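Local coordinates for cellulose-binding protein (Saccharophagus degradans, PDB 2YHG) that is associated with carbohydrate metabolism and may hydrolyse glycosyl bonds, this part holding a nucleoside hydrolase-like domain and a C-terminal domain, at residues S375-Y379 and I412-L416; V52-E56 and D314-M319; A353-L359 and A399-S405. All coordinates share one frame; numbering follows the deposited sequence.

Contact 1: S375-Y379 and I412-L416. With EDO (1,2-ethanediol), chain K.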
loop_
_atom_site.group_PDB
_atom_site.type_symbol
_atom_site.label_atom_id
_atom_site.label_comp_id
_atom_site.label_asym_id
_atom_site.label_seq_id
_atom_site.Cartn_x
_atom_site.Cartn_y
_atom_site.Cartn_z
ATOM N N SER A 375 -10.082 0.442 20.948
ATOM C CA SER A 375 -10.398 -0.963 20.811
ATOM C C SER A 375 -9.115 -1.785 20.641
ATOM O O SER A 375 -8.405 -1.615 19.653
ATOM C CB SER A 375 -11.313 -1.163 19.619
ATOM O OG SER A 375 -11.722 -2.509 19.505
ATOM N N TRP A 376 -8.866 -2.699 21.580
ATOM C CA TRP A 376 -7.699 -3.562 21.545
ATOM C C TRP A 376 -8.102 -4.938 21.079
ATOM O O TRP A 376 -9.074 -5.495 21.608
ATOM C CB TRP A 376 -7.073 -3.664 22.933
ATOM C CG TRP A 376 -6.598 -2.352 23.470
ATOM C CD1 TRP A 376 -7.298 -1.481 24.273
ATOM C CD2 TRP A 376 -5.290 -1.817 23.340
ATOM N NE1 TRP A 376 -6.499 -0.461 24.649
ATOM C CE2 TRP A 376 -5.263 -0.628 24.088
ATOM C CE3 TRP A 376 -4.151 -2.209 22.640
ATOM C CZ2 TRP A 376 -4.127 0.154 24.184
ATOM C CZ3 TRP A 376 -3.023 -1.433 22.732
ATOM C CH2 TRP A 376 -3.014 -0.260 23.492
ATOM N N SER A 377 -7.325 -5.528 20.177
ATOM C CA SER A 377 -7.626 -6.840 19.677
ATOM C C SER A 377 -6.379 -7.689 19.517
ATOM O O SER A 377 -5.269 -7.181 19.371
ATOM C CB SER A 377 -8.369 -6.738 18.333
ATOM O OG SER A 377 -7.555 -6.101 17.384
ATOM N N HIS A 378 -6.550 -9.001 19.613
ATOM C CA HIS A 378 -5.502 -9.955 19.296
ATOM C C HIS A 378 -5.567 -10.324 17.823
ATOM O O HIS A 378 -6.552 -10.946 17.369
ATOM C CB HIS A 378 -5.676 -11.227 20.143
ATOM C CG HIS A 378 -4.672 -12.268 19.803
ATOM N ND1 HIS A 378 -4.951 -13.614 19.826
ATOM C CD2 HIS A 378 -3.380 -12.160 19.405
ATOM C CE1 HIS A 378 -3.897 -14.278 19.393
ATOM N NE2 HIS A 378 -2.927 -13.418 19.116
ATOM N N TYR A 379 -4.548 -9.956 17.065
ATOM C CA TYR A 379 -4.528 -10.245 15.609
ATOM C C TYR A 379 -3.880 -11.597 15.397
ATOM O O TYR A 379 -2.766 -11.755 14.891
ATOM C CB TYR A 379 -3.788 -9.113 14.899
ATOM C CG TYR A 379 -4.083 -9.000 13.412
ATOM C CD1 TYR A 379 -4.760 -9.982 12.699
ATOM C CD2 TYR A 379 -3.691 -7.890 12.722
ATOM C CE1 TYR A 379 -5.036 -9.834 11.363
ATOM C CE2 TYR A 379 -3.978 -7.714 11.394
ATOM C CZ TYR A 379 -4.639 -8.700 10.703
ATOM O OH TYR A 379 -4.887 -8.508 9.364
ATOM N N ILE A 412 3.083 -12.519 19.596
ATOM C CA ILE A 412 1.678 -12.206 19.812
ATOM C C ILE A 412 1.476 -10.779 19.311
ATOM O O ILE A 412 2.173 -9.861 19.764
ATOM C CB ILE A 412 1.305 -12.320 21.291
ATOM C CG1 ILE A 412 1.339 -13.784 21.748
ATOM C CG2 ILE A 412 -0.051 -11.697 21.584
ATOM C CD1 ILE A 412 1.241 -13.999 23.245
ATOM N N HIS A 413 0.565 -10.597 18.372
ATOM C CA HIS A 413 0.282 -9.281 17.814
ATOM C C HIS A 413 -0.983 -8.726 18.430
ATOM O O HIS A 413 -2.073 -9.319 18.313
ATOM C CB HIS A 413 0.135 -9.351 16.293
ATOM C CG HIS A 413 1.400 -9.639 15.569
ATOM N ND1 HIS A 413 1.584 -9.279 14.252
ATOM C CD2 HIS A 413 2.515 -10.301 15.958
ATOM C CE1 HIS A 413 2.773 -9.729 13.875
ATOM N NE2 HIS A 413 3.358 -10.361 14.887
ATOM N N ILE A 414 -0.854 -7.575 19.086
ATOM C CA ILE A 414 -1.961 -6.861 19.688
ATOM C C ILE A 414 -2.169 -5.579 18.931
ATOM O O ILE A 414 -1.215 -4.836 18.725
ATOM C CB ILE A 414 -1.699 -6.578 21.173
ATOM C CG1 ILE A 414 -1.355 -7.862 21.945
ATOM C CG2 ILE A 414 -2.874 -5.829 21.765
ATOM C CD1 ILE A 414 -2.470 -8.890 21.992
ATOM N N LEU A 415 -3.385 -5.303 18.488
ATOM C CA LEU A 415 -3.687 -4.102 17.750
ATOM C C LEU A 415 -4.556 -3.131 18.520
ATOM O O LEU A 415 -5.648 -3.490 18.982
ATOM C CB LEU A 415 -4.380 -4.456 16.444
ATOM C CG LEU A 415 -4.688 -3.283 15.527
ATOM C CD1 LEU A 415 -3.421 -2.570 15.066
ATOM C CD2 LEU A 415 -5.548 -3.742 14.328
ATOM N N LEU A 416 -4.098 -1.887 18.629
ATOM C CA LEU A 416 -4.962 -0.782 19.030
ATOM C C LEU A 416 -5.589 -0.205 17.766
ATOM O O LEU A 416 -4.883 0.214 16.849
ATOM C CB LEU A 416 -4.156 0.324 19.697
ATOM C CG LEU A 416 -4.943 1.603 19.995
ATOM C CD1 LEU A 416 -6.031 1.378 21.027
ATOM C CD2 LEU A 416 -3.970 2.735 20.370
HETATM C C1 EDO K . -8.275 -6.212 14.104
HETATM O O1 EDO K . -9.553 -6.831 13.920
HETATM C C2 EDO K . -7.122 -7.204 14.097
HETATM O O2 EDO K . -7.212 -8.049 15.234
HETATM O O HOH W 1 -8.039 -3.401 17.227
#
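W376 has CG anti to its carbonyl carbon (chi1 -61°), and L416 has CG anti to its backbone N (chi1 173°). These torsions help lay L416 CD1 over one face of the indole. L416 CD1 stands 3.9 Å from the centroid of the W376 six-membered ring, 16° off the normal, a CH-pi contact. I414 CG2 packs obliquely against W376 CE3. The indole NE1 bonds to S396 O. These side chains stand on one face of two antiparallel strands, 372-378 at the edge of a four-stranded mixed sheet and 411-420 inside it, in the C-terminal domain. W376-L416 and H378-I414 are its non-hydrogen-bonded pairs. S377 and L415 form the hydrogen-bonded pair, S377 N to L415 O 2.9 Å and L415 N to S377 O 2.8 Å. Y379 N adds a bond of 2.8 Å to H413 O. H378 turns its CD2 edge to H413 O at 3.3 Å, while its NE2 bonds to D383, a magnesium ligand. On the other face, a water bridges S377 OG and L415 O. S377 OG also shares a hydrogen bond of 2.9 Å with O2 of an ethanediol (probably from the crystallisation liquor), whose C2 lies over the Y379 ring.

Contact 2: V52-E56 and D314-M319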
loop_
_atom_site.group_PDB
_atom_site.type_symbol
_atom_site.label_atom_id
_atom_site.label_comp_id
_atom_site.label_asym_id
_atom_site.label_seq_id
_atom_site.Cartn_x
_atom_site.Cartn_y
_atom_site.Cartn_z
ATOM N N VAL A 52 -4.664 12.010 -2.883
ATOM C CA VAL A 52 -5.191 12.642 -1.661
ATOM C C VAL A 52 -4.691 11.959 -0.393
ATOM O O VAL A 52 -4.864 12.496 0.697
ATOM C CB VAL A 52 -6.724 12.808 -1.670
ATOM C CG1 VAL A 52 -7.176 13.650 -2.852
ATOM C CG2 VAL A 52 -7.460 11.468 -1.589
ATOM N N MET A 53 -4.041 10.810 -0.548
ATOM C CA MET A 53 -3.321 10.105 0.522
ATOM C C MET A 53 -1.812 10.386 0.487
ATOM O O MET A 53 -1.087 9.819 1.300
ATOM C CB MET A 53 -3.561 8.558 0.409
ATOM C CG MET A 53 -5.016 8.150 0.662
ATOM S SD MET A 53 -5.295 6.384 0.555
ATOM C CE MET A 53 -4.534 5.849 2.081
ATOM N N ALA A 54 -1.343 11.206 -0.440
ATOM C CA ALA A 54 0.091 11.220 -0.751
ATOM C C ALA A 54 0.957 11.774 0.373
ATOM O O ALA A 54 2.146 11.525 0.428
ATOM C CB ALA A 54 0.370 11.951 -2.056
ATOM N N ASN A 55 0.373 12.555 1.276
ATOM C CA ASN A 55 1.104 13.026 2.442
ATOM C C ASN A 55 1.597 11.881 3.340
ATOM O O ASN A 55 2.496 12.083 4.155
ATOM C CB ASN A 55 0.218 13.955 3.289
ATOM C CG ASN A 55 -0.892 13.188 3.974
ATOM O OD1 ASN A 55 -1.757 12.623 3.293
ATOM N ND2 ASN A 55 -0.861 13.126 5.309
ATOM N N GLU A 56 1.011 10.694 3.214
ATOM C CA GLU A 56 1.360 9.547 4.043
ATOM C C GLU A 56 2.494 8.714 3.468
ATOM O O GLU A 56 2.900 7.753 4.134
ATOM C CB GLU A 56 0.136 8.606 4.215
ATOM C CG GLU A 56 -1.110 9.284 4.740
ATOM C CD GLU A 56 -1.002 9.860 6.142
ATOM O OE1 GLU A 56 -0.083 9.471 6.924
ATOM O OE2 GLU A 56 -1.946 10.606 6.521
ATOM N N ASP A 314 -11.714 7.246 5.434
ATOM C CA ASP A 314 -10.477 7.923 5.126
ATOM C C ASP A 314 -10.590 8.701 3.810
ATOM O O ASP A 314 -10.258 9.889 3.743
ATOM C CB ASP A 314 -9.362 6.890 5.074
ATOM C CG ASP A 314 -8.020 7.468 4.775
ATOM O OD1 ASP A 314 -7.613 8.496 5.368
ATOM O OD2 ASP A 314 -7.315 6.882 3.946
ATOM N N PHE A 315 -11.011 8.044 2.745
ATOM C CA PHE A 315 -11.058 8.689 1.439
ATOM C C PHE A 315 -12.113 9.805 1.451
ATOM O O PHE A 315 -11.906 10.855 0.883
ATOM C CB PHE A 315 -11.332 7.625 0.391
ATOM C CG PHE A 315 -11.219 8.064 -1.068
ATOM C CD1 PHE A 315 -10.481 9.123 -1.485
ATOM C CD2 PHE A 315 -11.806 7.279 -2.040
ATOM C CE1 PHE A 315 -10.351 9.417 -2.834
ATOM C CE2 PHE A 315 -11.656 7.546 -3.393
ATOM C CZ PHE A 315 -10.930 8.622 -3.791
ATOM N N GLN A 316 -13.244 9.555 2.086
ATOM C CA GLN A 316 -14.291 10.586 2.231
ATOM C C GLN A 316 -13.716 11.850 2.857
ATOM O O GLN A 316 -13.928 12.964 2.346
ATOM C CB GLN A 316 -15.459 10.035 3.014
ATOM C CG GLN A 316 -16.528 11.063 3.298
ATOM C CD GLN A 316 -17.644 10.597 4.196
ATOM O OE1 GLN A 316 -17.863 9.408 4.407
ATOM N NE2 GLN A 316 -18.387 11.561 4.735
ATOM N N ALA A 317 -13.022 11.715 3.987
ATOM C CA ALA A 317 -12.453 12.874 4.666
ATOM C C ALA A 317 -11.422 13.553 3.811
ATOM O O ALA A 317 -11.374 14.787 3.772
ATOM C CB ALA A 317 -11.850 12.463 6.000
ATOM N N ARG A 318 -10.588 12.780 3.102
ATOM C CA ARG A 318 -9.546 13.404 2.292
ATOM C C ARG A 318 -10.106 14.185 1.100
ATOM O O ARG A 318 -9.516 15.184 0.700
ATOM C CB ARG A 318 -8.519 12.361 1.870
ATOM C CG ARG A 318 -7.708 11.834 3.017
ATOM C CD ARG A 318 -6.886 10.629 2.623
ATOM N NE ARG A 318 -6.079 10.104 3.719
ATOM C CZ ARG A 318 -4.952 10.630 4.147
ATOM N NH1 ARG A 318 -4.364 11.612 3.492
ATOM N NH2 ARG A 318 -4.393 10.126 5.231
ATOM N N MET A 319 -11.222 13.747 0.544
ATOM C CA MET A 319 -11.873 14.542 -0.480
ATOM C C MET A 319 -12.502 15.810 0.087
ATOM O O MET A 319 -12.618 16.813 -0.624
ATOM C CB MET A 319 -12.898 13.729 -1.247
ATOM C CG MET A 319 -12.278 12.613 -2.087
ATOM S SD MET A 319 -11.005 13.137 -3.259
ATOM C CE MET A 319 -11.960 14.216 -4.293
#
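V52, at the end of helix 42-52, meets helix 308-323 with both its methyls and its carbonyl. V52 CG2 lies 3.7 Å from R318 CB and also approaches the edge of the F315 ring at CE1. CG1 touches the sulfur of M319. V52 O takes a hydrogen bond from R318 NH1, 3.0 Å long and on a lone pair in the carbonyl plane. M53 comes next. Its CB sits over one face of the R318 guanidinium, toward the rim, and M53 CG packs on R318 CD at 3.7 Å. The chain bends at chi3 (74°), which brings M53 CE to within 3.5 Å of D314 OD2. A short 3-10 turn, 54-56, then carries two polar side chains to the arginine. N55 OD1 accepts a second bond from R318 NH1, at 2.8 Å and again on a lone pair in its carbonyl plane. E56 bends at chi2 (-64°), and E56 OE2 forms a salt bridge of 2.8 Å with R318 NH2, which meets it on the anti side. OE2 comes in at the guanidinium edge, with the two planes nearly perpendicular (87°). N55 ND2 gives the same OE2 a weak bond.

One turn back in the helix, R318 NE makes a salt bridge of 2.8 Å with D314 OD1, completing a network with E56. D314 OD1 also bonds to H333, and R318 NH2 to a BTB molecule, probably from the crystallisation liquor. The contact joins the loop before strand 58-64 to helix 308-323, in which D320, just after M319, is a zinc ligand. Four protein acceptors round the guanidinium edge fix its rotation. The arginine between E56 and D314 probably eases the repulsion of the two carboxylates, which in turn should stabilise its charge.

Contact 3: A353-L359 and A399-S405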
loop_
_atom_site.group_PDB
_atom_site.type_symbol
_atom_site.label_atom_id
_atom_site.label_comp_id
_atom_site.label_asym_id
_atom_site.label_seq_id
_atom_site.Cartn_x
_atom_site.Cartn_y
_atom_site.Cartn_z
ATOM N N ALA A 353 6.772 -15.360 29.009
ATOM C CA ALA A 353 5.595 -16.207 29.011
ATOM C C ALA A 353 5.008 -16.197 30.425
ATOM O O ALA A 353 5.738 -16.271 31.418
ATOM C CB ALA A 353 5.956 -17.648 28.598
ATOM N N GLY A 354 3.692 -16.197 30.504
ATOM C CA GLY A 354 3.002 -16.187 31.799
ATOM C C GLY A 354 3.118 -14.856 32.513
ATOM O O GLY A 354 3.022 -14.784 33.726
ATOM N N SER A 355 3.348 -13.770 31.820
ATOM C CA SER A 355 3.312 -12.439 32.400
ATOM C C SER A 355 2.134 -11.638 31.866
ATOM O O SER A 355 1.505 -12.027 30.898
ATOM C CB SER A 355 4.640 -11.708 32.133
ATOM O OG SER A 355 4.747 -11.249 30.794
ATOM N N THR A 356 1.864 -10.511 32.504
ATOM C CA THR A 356 0.845 -9.575 32.020
ATOM C C THR A 356 1.513 -8.292 31.578
ATOM O O THR A 356 2.454 -7.812 32.225
ATOM C CB THR A 356 -0.178 -9.295 33.111
ATOM O OG1 THR A 356 -0.737 -10.546 33.536
ATOM C CG2 THR A 356 -1.263 -8.413 32.650
ATOM N N VAL A 357 1.068 -7.773 30.451
ATOM C CA VAL A 357 1.625 -6.573 29.838
ATOM C C VAL A 357 0.569 -5.478 29.751
ATOM O O VAL A 357 -0.422 -5.609 29.024
ATOM C CB VAL A 357 2.194 -6.853 28.419
ATOM C CG1 VAL A 357 2.715 -5.577 27.788
ATOM C CG2 VAL A 357 3.278 -7.938 28.501
ATOM N N SER A 358 0.792 -4.386 30.455
ATOM C CA SER A 358 -0.054 -3.212 30.371
ATOM C C SER A 358 0.204 -2.457 29.061
ATOM O O SER A 358 1.359 -2.172 28.735
ATOM C CB SER A 358 0.244 -2.313 31.575
ATOM O OG SER A 358 -0.248 -1.008 31.392
ATOM N N LEU A 359 -0.852 -2.143 28.323
ATOM C CA LEU A 359 -0.742 -1.320 27.115
ATOM C C LEU A 359 -1.722 -0.168 27.273
ATOM O O LEU A 359 -2.920 -0.373 27.333
ATOM C CB LEU A 359 -1.054 -2.129 25.856
ATOM C CG LEU A 359 -0.133 -3.316 25.550
ATOM C CD1 LEU A 359 -0.669 -4.107 24.348
ATOM C CD2 LEU A 359 1.305 -2.907 25.349
ATOM N N ALA A 399 -5.380 -1.060 28.706
ATOM C CA ALA A 399 -5.669 -2.498 28.594
ATOM C C ALA A 399 -4.526 -3.337 29.192
ATOM O O ALA A 399 -3.405 -2.854 29.397
ATOM C CB ALA A 399 -5.943 -2.898 27.128
ATOM N N ASN A 400 -4.796 -4.622 29.415
ATOM C CA ASN A 400 -3.776 -5.531 29.960
ATOM C C ASN A 400 -3.852 -6.841 29.237
ATOM O O ASN A 400 -4.902 -7.471 29.177
ATOM C CB ASN A 400 -3.884 -5.776 31.482
ATOM C CG ASN A 400 -3.437 -4.614 32.270
ATOM O OD1 ASN A 400 -2.252 -4.429 32.534
ATOM N ND2 ASN A 400 -4.381 -3.736 32.590
ATOM N N VAL A 401 -2.725 -7.247 28.671
ATOM C CA VAL A 401 -2.616 -8.462 27.886
ATOM C C VAL A 401 -2.019 -9.564 28.728
ATOM O O VAL A 401 -0.935 -9.418 29.285
ATOM C CB VAL A 401 -1.730 -8.213 26.645
ATOM C CG1 VAL A 401 -1.666 -9.483 25.812
ATOM C CG2 VAL A 401 -2.229 -7.050 25.840
ATOM N N GLN A 402 -2.712 -10.696 28.806
ATOM C CA GLN A 402 -2.191 -11.861 29.489
ATOM C C GLN A 402 -1.385 -12.695 28.512
ATOM O O GLN A 402 -1.956 -13.273 27.584
ATOM C CB GLN A 402 -3.354 -12.657 30.073
ATOM C CG GLN A 402 -3.973 -11.977 31.243
ATOM C CD GLN A 402 -4.955 -12.863 31.958
ATOM O OE1 GLN A 402 -6.090 -12.982 31.527
ATOM N NE2 GLN A 402 -4.481 -13.621 32.943
ATOM N N ILE A 403 -0.082 -12.769 28.706
ATOM C CA ILE A 403 0.783 -13.562 27.838
ATOM C C ILE A 403 0.739 -14.996 28.330
ATOM O O ILE A 403 1.137 -15.292 29.454
ATOM C CB ILE A 403 2.226 -13.061 27.895
ATOM C CG1 ILE A 403 2.332 -11.575 27.612
ATOM C CG2 ILE A 403 3.105 -13.904 26.971
ATOM C CD1 ILE A 403 1.839 -11.154 26.248
ATOM N N PRO A 404 0.228 -15.937 27.521
ATOM C CA PRO A 404 0.090 -17.317 28.026
ATOM C C PRO A 404 1.411 -17.898 28.474
ATOM O O PRO A 404 2.451 -17.689 27.870
ATOM C CB PRO A 404 -0.502 -18.064 26.827
ATOM C CG PRO A 404 -1.302 -16.987 26.120
ATOM C CD PRO A 404 -0.386 -15.781 26.188
ATOM N N SER A 405 1.330 -18.798 29.470
ATOM C CA SER A 405 2.488 -19.526 29.915
ATOM C C SER A 405 3.107 -20.408 28.857
ATOM O O SER A 405 4.296 -20.662 28.897
ATOM C CB SER A 405 2.136 -20.371 31.135
ATOM O OG SER A 405 1.783 -19.555 32.231
HETATM O O HOH W 2 -2.856 -0.654 31.011
#
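T356 to L359 pair antiparallel with Q402 to A399, the strand axes 4.5 Å apart at 155°. V357 and V401 exchange backbone bonds as one hydrogen-bonded pair, and L359 and A399 do so as the next. The ladder goes on past the strand ends. I403 N gives S355 O a bond of 2.8 Å that arrives nearly along the C=O axis. Beyond it, G354 N makes weak bonds to I403 O and P404 O, and A353 CB rests on the carbonyls of P404 and S405.

The apolar side chains lie on the face of V357, L359, A399 and V401. L359 CD1 meets V401 CG2 at 3.6 Å, a diagonal contact between neighbouring pairs. V357 CG2 reaches I403 CG1 at 3.9 Å. I403 has CG1 anti to its carbonyl carbon (chi1 -53°), which places CG1 beside both S355 O and the valine. The other branch, I403 CG2, lies 4.0 Å from A353 CA. The face of T356, S358, N400 and Q402 is polar and more exposed. T356, S358 and N400 each have two conformers there. In one conformer of S358, a water joins its OG to A399 O, and the water donates a hydrogen bond to A399 O.

Strand 356-360 is an outer strand of a three-stranded antiparallel sheet, with 398-402 in the middle and 391-392 as the other outer strand. The apolar face packs on the four-stranded sheet: L359 and A399 on W376, L359 and V401 on I414, and I403 on I434 and V436.

How the contacts relate
Along the chain, contact 2 closes before contacts 1 and 3 open. Contacts 1 and 3 share the C-terminal domain, and their segments alternate in the order 353-359, 375-379, 399-405, 412-416. Their centres are 12 Å apart, and they touch, for instance at I412 CD1 and P404 CD, 3.8 Å apart. Each pairs two strands within one sheet, and the two sheets face each other as in a beta-sandwich. Together they build one domain. Contact 2 lies apart, its centre about 25 Å from that of contact 1 and about 36 Å from that of contact 3. It joins the nucleoside hydrolase-like part to helix 308-323.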